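Local atomic coordinates of hypothetical protein TM1553 (Thermotoga maritima, PDB entry 1VRM), a protein that belongs to the ApbE family and, like its relatives, probably transfers flavin mononucleotide from FAD onto target flavoproteins. Residues A[58-67]-A[81-89]; A[104-114]-A[130-140]. All coordinates share one frame; numbering follows the deposited sequence. Where two conformers were deposited one is given.

Interaction 1: A[58-67]-A[81-89]; sequences KFSFTDERSV and VDEETYSLI
Asp82 OD2 takes two N-H donors, one over each face of its carboxylate: Lys58 NZ at 2.9 Å on one side and the backbone Thr85 N at 3.0 Å on the other. Its sister oxygen is busy too, since Thr85 OG1 donates to Asp82 OD1 over 2.6 Å, so the carboxylate is fixed in rotation. The ammonium is shared as well. Lys58 NZ makes its shorter salt bridge, 2.7 Å, to Glu84 OE1, on the lone pair that points away from the other carboxylate oxygen. That glutamate is itself held by Arg54 at OE1 and by the Tyr169 hydroxyl at OE2, which makes the cluster a charge network rather than an isolated ion pair.

Lys58 gets there fully stretched. With CG anti to the backbone N (chi1 180°) the chain runs across the neighbouring Phe59, its CG lying 3.8 Å above the middle of the Phe59 ring. The opposite face belongs to Leu88, whose CD2 sits 3.8 Å from the Phe59 ring centroid and only 6° off the normal, a clean CH-pi contact. Glu84 OE1 and Thr85 CA come up at the ring's edge, which brings the phenyl next to the charged cluster. Further along, in the conformer given, Val67 CG1 meets the Thr85 side chain tip to tip, while Val67 N bonds back to Lys58 O and closes the intervening loop. The arrangement is a classic helix N-cap: Asp82 caps the start of helix 83-98, and the end of helix 41-58 ties its lysine to that cap.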
# COMPACT_ATOMS: atom_id res chain seq x y z
N LYS A 58 8.32 -0.25 -13.00
CA LYS A 58 9.60 -0.66 -12.44
C LYS A 58 9.45 -1.70 -11.35
O LYS A 58 10.34 -2.57 -11.19
CB LYS A 58 10.36 0.54 -11.89
CG LYS A 58 11.70 0.21 -11.29
CD LYS A 58 12.53 1.42 -11.00
CE LYS A 58 13.84 1.04 -10.33
NZ LYS A 58 14.68 2.23 -10.09
N PHE A 59 8.38 -1.58 -10.58
CA PHE A 59 8.16 -2.46 -9.43
C PHE A 59 7.02 -3.46 -9.66
O PHE A 59 6.58 -4.10 -8.73
CB PHE A 59 8.00 -1.63 -8.17
CG PHE A 59 9.24 -0.84 -7.85
CD1 PHE A 59 10.40 -1.47 -7.50
CD2 PHE A 59 9.29 0.53 -8.02
CE1 PHE A 59 11.55 -0.72 -7.25
CE2 PHE A 59 10.46 1.27 -7.76
CZ PHE A 59 11.56 0.62 -7.36
N SER A 60 6.60 -3.64 -10.91
CA SER A 60 5.53 -4.52 -11.28
C SER A 60 5.87 -5.99 -11.07
O SER A 60 7.03 -6.39 -11.21
CB SER A 60 5.21 -4.35 -12.79
OG SER A 60 4.27 -5.31 -13.24
N PHE A 61 4.88 -6.80 -10.74
CA PHE A 61 5.13 -8.23 -10.62
C PHE A 61 5.27 -8.84 -12.00
O PHE A 61 5.89 -9.88 -12.15
CB PHE A 61 4.00 -8.91 -9.84
CG PHE A 61 4.30 -10.31 -9.39
CD1 PHE A 61 4.98 -10.54 -8.21
CD2 PHE A 61 3.92 -11.41 -10.15
CE1 PHE A 61 5.25 -11.86 -7.78
CE2 PHE A 61 4.22 -12.72 -9.73
CZ PHE A 61 4.88 -12.90 -8.53
N THR A 62 4.67 -8.19 -13.03
CA THR A 62 4.55 -8.81 -14.35
C THR A 62 5.21 -8.12 -15.53
O THR A 62 5.55 -8.77 -16.52
CB THR A 62 3.07 -8.96 -14.72
OG1 THR A 62 2.47 -7.66 -14.74
CG2 THR A 62 2.37 -9.80 -13.70
N ASP A 63 5.42 -6.81 -15.43
CA ASP A 63 5.94 -6.06 -16.58
C ASP A 63 7.38 -6.48 -16.87
O ASP A 63 8.20 -6.58 -15.98
CB ASP A 63 5.94 -4.55 -16.34
CG ASP A 63 6.16 -3.78 -17.62
OD1 ASP A 63 7.32 -3.66 -18.07
OD2 ASP A 63 5.15 -3.29 -18.15
N GLU A 64 7.69 -6.66 -18.14
CA GLU A 64 9.03 -7.11 -18.52
C GLU A 64 10.10 -6.11 -18.14
O GLU A 64 11.26 -6.49 -18.00
CB GLU A 64 9.12 -7.44 -20.03
CG GLU A 64 8.23 -8.60 -20.50
CD GLU A 64 8.54 -9.94 -19.84
OE1 GLU A 64 9.59 -10.09 -19.17
OE2 GLU A 64 7.71 -10.87 -20.01
N ARG A 65 9.74 -4.84 -17.94
CA ARG A 65 10.70 -3.79 -17.56
C ARG A 65 10.96 -3.76 -16.05
O ARG A 65 11.69 -2.90 -15.56
CB ARG A 65 10.16 -2.42 -18.00
CG ARG A 65 9.88 -2.30 -19.52
CD ARG A 65 9.01 -1.07 -19.85
NE ARG A 65 7.59 -1.28 -19.63
CZ ARG A 65 6.66 -0.35 -19.87
NH1 ARG A 65 6.99 0.84 -20.36
NH2 ARG A 65 5.38 -0.63 -19.64
N SER A 66 10.29 -4.61 -15.31
CA SER A 66 10.33 -4.52 -13.87
C SER A 66 11.61 -5.10 -13.26
O SER A 66 12.04 -6.20 -13.58
CB SER A 66 9.14 -5.27 -13.26
OG SER A 66 9.29 -5.39 -11.87
N VAL A 67 12.15 -4.39 -12.29
CA VAL A 67 13.31 -4.90 -11.51
C VAL A 67 12.84 -5.97 -10.49
O VAL A 67 13.63 -6.85 -10.10
CB VAL A 67 14.01 -3.73 -10.79
CG1 VAL A 67 13.13 -3.15 -9.66
CG2 VAL A 67 15.37 -4.12 -10.32
N VAL A 81 21.20 -4.52 -8.21
CA VAL A 81 20.12 -3.56 -8.39
C VAL A 81 20.57 -2.13 -8.10
O VAL A 81 21.63 -1.88 -7.50
CB VAL A 81 18.91 -3.91 -7.48
CG1 VAL A 81 18.42 -5.35 -7.79
CG2 VAL A 81 19.25 -3.76 -6.02
N ASP A 82 19.74 -1.19 -8.54
CA ASP A 82 19.96 0.22 -8.34
C ASP A 82 19.56 0.62 -6.91
O ASP A 82 18.85 -0.11 -6.20
CB ASP A 82 19.12 0.99 -9.37
CG ASP A 82 17.64 0.70 -9.20
OD1 ASP A 82 17.15 -0.39 -9.64
OD2 ASP A 82 16.98 1.53 -8.54
N GLU A 83 19.97 1.83 -6.49
CA GLU A 83 19.76 2.32 -5.13
C GLU A 83 18.30 2.46 -4.79
O GLU A 83 17.91 2.17 -3.68
CB GLU A 83 20.49 3.67 -4.97
CG GLU A 83 20.49 4.20 -3.55
N GLU A 84 17.50 2.93 -5.72
CA GLU A 84 16.06 3.08 -5.45
C GLU A 84 15.43 1.73 -5.09
O GLU A 84 14.68 1.58 -4.10
CB GLU A 84 15.33 3.70 -6.65
CG GLU A 84 13.84 3.94 -6.34
CD GLU A 84 13.01 4.44 -7.52
OE1 GLU A 84 13.31 4.04 -8.68
OE2 GLU A 84 12.04 5.19 -7.24
N THR A 85 15.69 0.77 -5.93
CA THR A 85 15.14 -0.55 -5.74
C THR A 85 15.64 -1.14 -4.41
O THR A 85 14.87 -1.71 -3.60
CB THR A 85 15.64 -1.42 -6.86
OG1 THR A 85 15.12 -0.92 -8.08
CG2 THR A 85 15.15 -2.84 -6.69
N TYR A 86 16.94 -1.00 -4.19
CA TYR A 86 17.55 -1.55 -2.97
C TYR A 86 16.89 -0.98 -1.71
O TYR A 86 16.47 -1.72 -0.79
CB TYR A 86 19.04 -1.30 -2.99
CG TYR A 86 19.81 -2.16 -2.03
CD1 TYR A 86 20.10 -3.48 -2.35
CD2 TYR A 86 20.32 -1.66 -0.86
CE1 TYR A 86 20.82 -4.31 -1.49
CE2 TYR A 86 21.05 -2.48 0.02
CZ TYR A 86 21.32 -3.79 -0.33
OH TYR A 86 22.06 -4.64 0.49
N SER A 87 16.73 0.34 -1.71
CA SER A 87 16.19 1.02 -0.56
C SER A 87 14.71 0.64 -0.35
O SER A 87 14.27 0.41 0.78
CB SER A 87 16.31 2.52 -0.75
OG SER A 87 15.37 2.98 -1.70
N LEU A 88 13.94 0.51 -1.42
CA LEU A 88 12.52 0.14 -1.26
C LEU A 88 12.34 -1.28 -0.75
O LEU A 88 11.53 -1.54 0.13
CB LEU A 88 11.74 0.37 -2.57
CG LEU A 88 10.26 0.07 -2.53
CD1 LEU A 88 9.54 0.82 -1.43
CD2 LEU A 88 9.73 0.44 -3.90
N ILE A 89 13.08 -2.20 -1.32
CA ILE A 89 13.02 -3.58 -0.82
C ILE A 89 13.46 -3.67 0.63
O ILE A 89 12.77 -4.29 1.44
CB ILE A 89 13.79 -4.54 -1.75
CG1 ILE A 89 13.11 -4.52 -3.12
CG2 ILE A 89 13.86 -5.96 -1.22
CD1 ILE A 89 13.81 -5.33 -4.21

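Interaction 2: A[104-114]-A[130-140]; sequences DPTVGRLLELW and EIEEALKHTGY
The Arg109 guanidinium and the His137 imidazole lie nearly parallel, their planes 4° apart but offset, so that His137 CB rests over a face of the guanidinium, 3.6 Å from Arg109 NH1. Lys136 CB sits over one face of the imidazole. Both flat groups are pinned by their nitrogens: Arg109 NH1 to Gly157 O, His137 ND1 to Asn156 O, and His137 NE2 to the Glu133 carboxylate. At the other end, Asp104 OD2 lies in the plane of the Tyr140 ring, at its edge, while Ile131 CD1 meets the Trp114 ring obliquely.

Helices 108-114 and 130-135 run roughly antiparallel at 156°, their axes 9.6 Å apart. Ala134 sits between them: its CB meets Leu110 CD2 at 3.7 Å and Leu113 CD2 at 3.9 Å. Beyond the helices the contact turns polar. Asp104 OD2 accepts Tyr140 N at 3.0 Å on its syn lone pair, and Asp104 OD1 takes both the backbone N and the hydroxyl of Thr106. Because chi1 of 65° places Thr106 OG1 between its own N and carbonyl carbon, that oxygen can also accept Gly139 N, at 2.8 Å. Replacing Asp104 with an alanine removes both oxygens and would probably leave Tyr140 N without its mate and the Thr106 hydroxyl and backbone N without their acceptor. Between the two regions, water 2 donates to Thr106 O and to Thr138 OG1 (2.7 Å) and accepts from Leu110 N. Leucine packing thus holds the helices together, while the departing loop is fixed by directional bonds, some of them relayed by water.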
# COMPACT_ATOMS: atom_id res chain seq x y z
N ASP A 104 4.15 -8.59 4.64
CA ASP A 104 5.30 -9.31 4.15
C ASP A 104 5.35 -9.20 2.64
O ASP A 104 4.44 -9.69 1.99
CB ASP A 104 5.20 -10.75 4.58
CG ASP A 104 6.50 -11.53 4.37
OD1 ASP A 104 7.18 -11.20 3.39
OD2 ASP A 104 6.87 -12.44 5.18
N PRO A 105 6.42 -8.59 2.09
CA PRO A 105 6.51 -8.41 0.66
C PRO A 105 6.86 -9.70 -0.07
O PRO A 105 7.00 -9.68 -1.27
CB PRO A 105 7.62 -7.37 0.52
CG PRO A 105 8.52 -7.65 1.61
CD PRO A 105 7.62 -8.06 2.76
N THR A 106 6.99 -10.83 0.61
CA THR A 106 7.22 -12.09 -0.07
C THR A 106 5.97 -12.98 -0.21
O THR A 106 6.05 -14.18 -0.32
CB THR A 106 8.34 -12.89 0.59
OG1 THR A 106 7.93 -13.25 1.91
CG2 THR A 106 9.65 -12.06 0.65
N VAL A 107 4.81 -12.34 -0.23
CA VAL A 107 3.57 -13.03 -0.61
C VAL A 107 3.47 -13.32 -2.12
O VAL A 107 2.45 -13.82 -2.57
CB VAL A 107 2.30 -12.23 -0.16
CG1 VAL A 107 2.16 -12.24 1.37
CG2 VAL A 107 2.36 -10.84 -0.65
N GLY A 108 4.52 -13.07 -2.91
CA GLY A 108 4.44 -13.24 -4.33
C GLY A 108 4.05 -14.64 -4.77
O GLY A 108 3.21 -14.81 -5.65
N ARG A 109 4.68 -15.70 -4.21
CA ARG A 109 4.33 -17.05 -4.62
C ARG A 109 2.86 -17.37 -4.33
O ARG A 109 2.21 -18.07 -5.10
CB ARG A 109 5.23 -18.11 -3.98
CG ARG A 109 6.67 -18.12 -4.46
CD ARG A 109 6.87 -18.59 -5.85
NE ARG A 109 6.47 -19.98 -5.98
CZ ARG A 109 7.25 -21.05 -5.73
NH1 ARG A 109 8.49 -20.90 -5.32
NH2 ARG A 109 6.77 -22.28 -5.96
N LEU A 110 2.35 -16.90 -3.19
CA LEU A 110 0.95 -17.13 -2.86
C LEU A 110 0.01 -16.33 -3.80
O LEU A 110 -0.99 -16.89 -4.27
CB LEU A 110 0.67 -16.76 -1.40
CG LEU A 110 1.17 -17.76 -0.37
CD1 LEU A 110 1.24 -17.06 0.96
CD2 LEU A 110 0.24 -18.99 -0.31
N LEU A 111 0.34 -15.09 -4.08
CA LEU A 111 -0.50 -14.26 -4.99
C LEU A 111 -0.55 -14.94 -6.35
O LEU A 111 -1.59 -15.03 -6.98
CB LEU A 111 0.01 -12.84 -5.10
CG LEU A 111 -0.16 -12.08 -3.78
CD1 LEU A 111 0.59 -10.79 -3.87
CD2 LEU A 111 -1.60 -11.80 -3.48
N GLU A 112 0.57 -15.50 -6.78
CA GLU A 112 0.65 -16.15 -8.09
C GLU A 112 -0.25 -17.42 -8.10
O GLU A 112 -1.02 -17.71 -9.03
CB GLU A 112 2.13 -16.42 -8.31
CG GLU A 112 2.55 -16.82 -9.61
CD GLU A 112 4.05 -17.12 -9.58
OE1 GLU A 112 4.49 -17.96 -8.78
OE2 GLU A 112 4.77 -16.50 -10.37
N LEU A 113 -0.22 -18.16 -7.00
CA LEU A 113 -1.00 -19.36 -6.86
C LEU A 113 -2.49 -19.08 -6.90
O LEU A 113 -3.24 -19.78 -7.56
CB LEU A 113 -0.63 -20.02 -5.54
CG LEU A 113 -1.05 -21.45 -5.28
CD1 LEU A 113 -0.22 -22.41 -6.17
CD2 LEU A 113 -0.91 -21.75 -3.78
N TRP A 114 -2.91 -18.04 -6.19
CA TRP A 114 -4.32 -17.63 -6.15
C TRP A 114 -4.79 -16.97 -7.46
O TRP A 114 -5.98 -16.79 -7.70
CB TRP A 114 -4.52 -16.64 -4.99
CG TRP A 114 -4.65 -17.25 -3.69
CD1 TRP A 114 -3.66 -17.54 -2.80
CD2 TRP A 114 -5.88 -17.64 -3.06
NE1 TRP A 114 -4.18 -18.12 -1.66
CE2 TRP A 114 -5.56 -18.17 -1.79
CE3 TRP A 114 -7.23 -17.61 -3.47
CZ2 TRP A 114 -6.53 -18.68 -0.94
CZ3 TRP A 114 -8.18 -18.06 -2.63
CH2 TRP A 114 -7.84 -18.64 -1.38
N GLU A 130 -1.79 -27.24 -1.67
CA GLU A 130 -1.03 -26.30 -2.50
C GLU A 130 -0.58 -25.09 -1.68
O GLU A 130 0.51 -24.62 -1.80
CB GLU A 130 -1.88 -25.79 -3.66
CG GLU A 130 -2.08 -26.76 -4.82
CD GLU A 130 -2.81 -26.03 -5.92
OE1 GLU A 130 -4.08 -25.95 -5.83
OE2 GLU A 130 -2.10 -25.43 -6.79
N ILE A 131 -1.47 -24.63 -0.81
CA ILE A 131 -1.19 -23.45 0.00
C ILE A 131 -0.12 -23.78 1.03
O ILE A 131 0.79 -22.98 1.27
CB ILE A 131 -2.47 -22.90 0.67
CG1 ILE A 131 -3.35 -22.26 -0.39
CG2 ILE A 131 -2.13 -21.91 1.78
CD1 ILE A 131 -4.76 -22.17 -0.05
N GLU A 132 -0.22 -24.95 1.66
CA GLU A 132 0.79 -25.38 2.63
C GLU A 132 2.17 -25.48 2.01
O GLU A 132 3.13 -25.04 2.60
CB GLU A 132 0.44 -26.69 3.28
CG GLU A 132 -0.73 -26.61 4.24
N GLU A 133 2.24 -25.95 0.77
CA GLU A 133 3.51 -25.99 0.10
C GLU A 133 3.99 -24.58 -0.23
O GLU A 133 5.16 -24.26 -0.05
CB GLU A 133 3.41 -26.82 -1.17
CG GLU A 133 4.69 -26.77 -2.03
CD GLU A 133 5.91 -27.39 -1.37
OE1 GLU A 133 5.76 -28.30 -0.53
OE2 GLU A 133 7.03 -26.91 -1.66
N ALA A 134 3.12 -23.70 -0.72
CA ALA A 134 3.54 -22.36 -1.06
C ALA A 134 4.04 -21.56 0.15
O ALA A 134 4.87 -20.65 0.01
CB ALA A 134 2.42 -21.59 -1.77
N LEU A 135 3.55 -21.88 1.35
CA LEU A 135 4.04 -21.20 2.58
C LEU A 135 5.51 -21.49 2.83
O LEU A 135 6.21 -20.66 3.43
CB LEU A 135 3.23 -21.64 3.80
CG LEU A 135 1.85 -21.00 3.91
CD1 LEU A 135 1.14 -21.64 5.06
CD2 LEU A 135 1.95 -19.48 4.08
N LYS A 136 6.03 -22.63 2.36
CA LYS A 136 7.47 -22.90 2.44
C LYS A 136 8.27 -21.95 1.55
O LYS A 136 9.49 -21.83 1.69
CB LYS A 136 7.81 -24.31 2.00
CG LYS A 136 7.04 -25.39 2.73
CD LYS A 136 7.56 -26.76 2.37
CE LYS A 136 6.90 -27.86 3.19
NZ LYS A 136 5.50 -28.02 2.79
N HIS A 137 7.58 -21.34 0.60
CA HIS A 137 8.18 -20.39 -0.35
C HIS A 137 7.65 -18.99 -0.13
O HIS A 137 7.48 -18.23 -1.10
CB HIS A 137 7.93 -20.87 -1.76
CG HIS A 137 8.19 -22.33 -1.90
ND1 HIS A 137 9.41 -22.90 -1.59
CD2 HIS A 137 7.35 -23.36 -2.17
CE1 HIS A 137 9.31 -24.21 -1.68
NE2 HIS A 137 8.07 -24.52 -2.05
N THR A 138 7.46 -18.67 1.16
CA THR A 138 6.94 -17.38 1.63
C THR A 138 7.74 -17.03 2.86
O THR A 138 8.07 -17.92 3.60
CB THR A 138 5.46 -17.54 2.05
OG1 THR A 138 4.72 -18.04 0.92
CG2 THR A 138 4.85 -16.21 2.52
N GLY A 139 8.09 -15.76 3.03
CA GLY A 139 8.70 -15.30 4.29
C GLY A 139 9.80 -14.29 4.01
O GLY A 139 10.75 -14.58 3.26
N TYR A 140 9.69 -13.11 4.63
CA TYR A 140 10.63 -12.01 4.30
C TYR A 140 12.08 -12.32 4.62
O TYR A 140 12.99 -11.72 4.05
CB TYR A 140 10.26 -10.70 5.00
CG TYR A 140 10.45 -10.71 6.48
CD1 TYR A 140 9.51 -11.31 7.32
CD2 TYR A 140 11.58 -10.11 7.06
CE1 TYR A 140 9.68 -11.29 8.73
CE2 TYR A 140 11.76 -10.13 8.44
CZ TYR A 140 10.82 -10.71 9.25
OH TYR A 140 11.02 -10.70 10.61
O HOH W 1 6.96 -15.81 -2.17
O HOH W 2 4.12 -16.19 -1.02

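Interactions 1 and 2 are both partly buried and follow one another along the chain. Helix 83-98 joins them: its first turns form one side of interaction 1, and farther along Ala92 and Ala96 pack against Pro105 of interaction 2, Ala96 also against Tyr140. Direct contact comes from the loop of 58-67, where Phe61 CE1 rests 3.8 Å from Gly108 CA. The chemistry differs. In 58-67 with 81-89, ionic pairs at a helix start sit beside a single sandwiched ring, in the smaller interface. The larger one, 104-114 with 130-140, pairs two helices through leucines and an alanine, with the Asp104 carboxylate, the Thr106 hydroxyl, backbone N-H groups and two waters holding its loops.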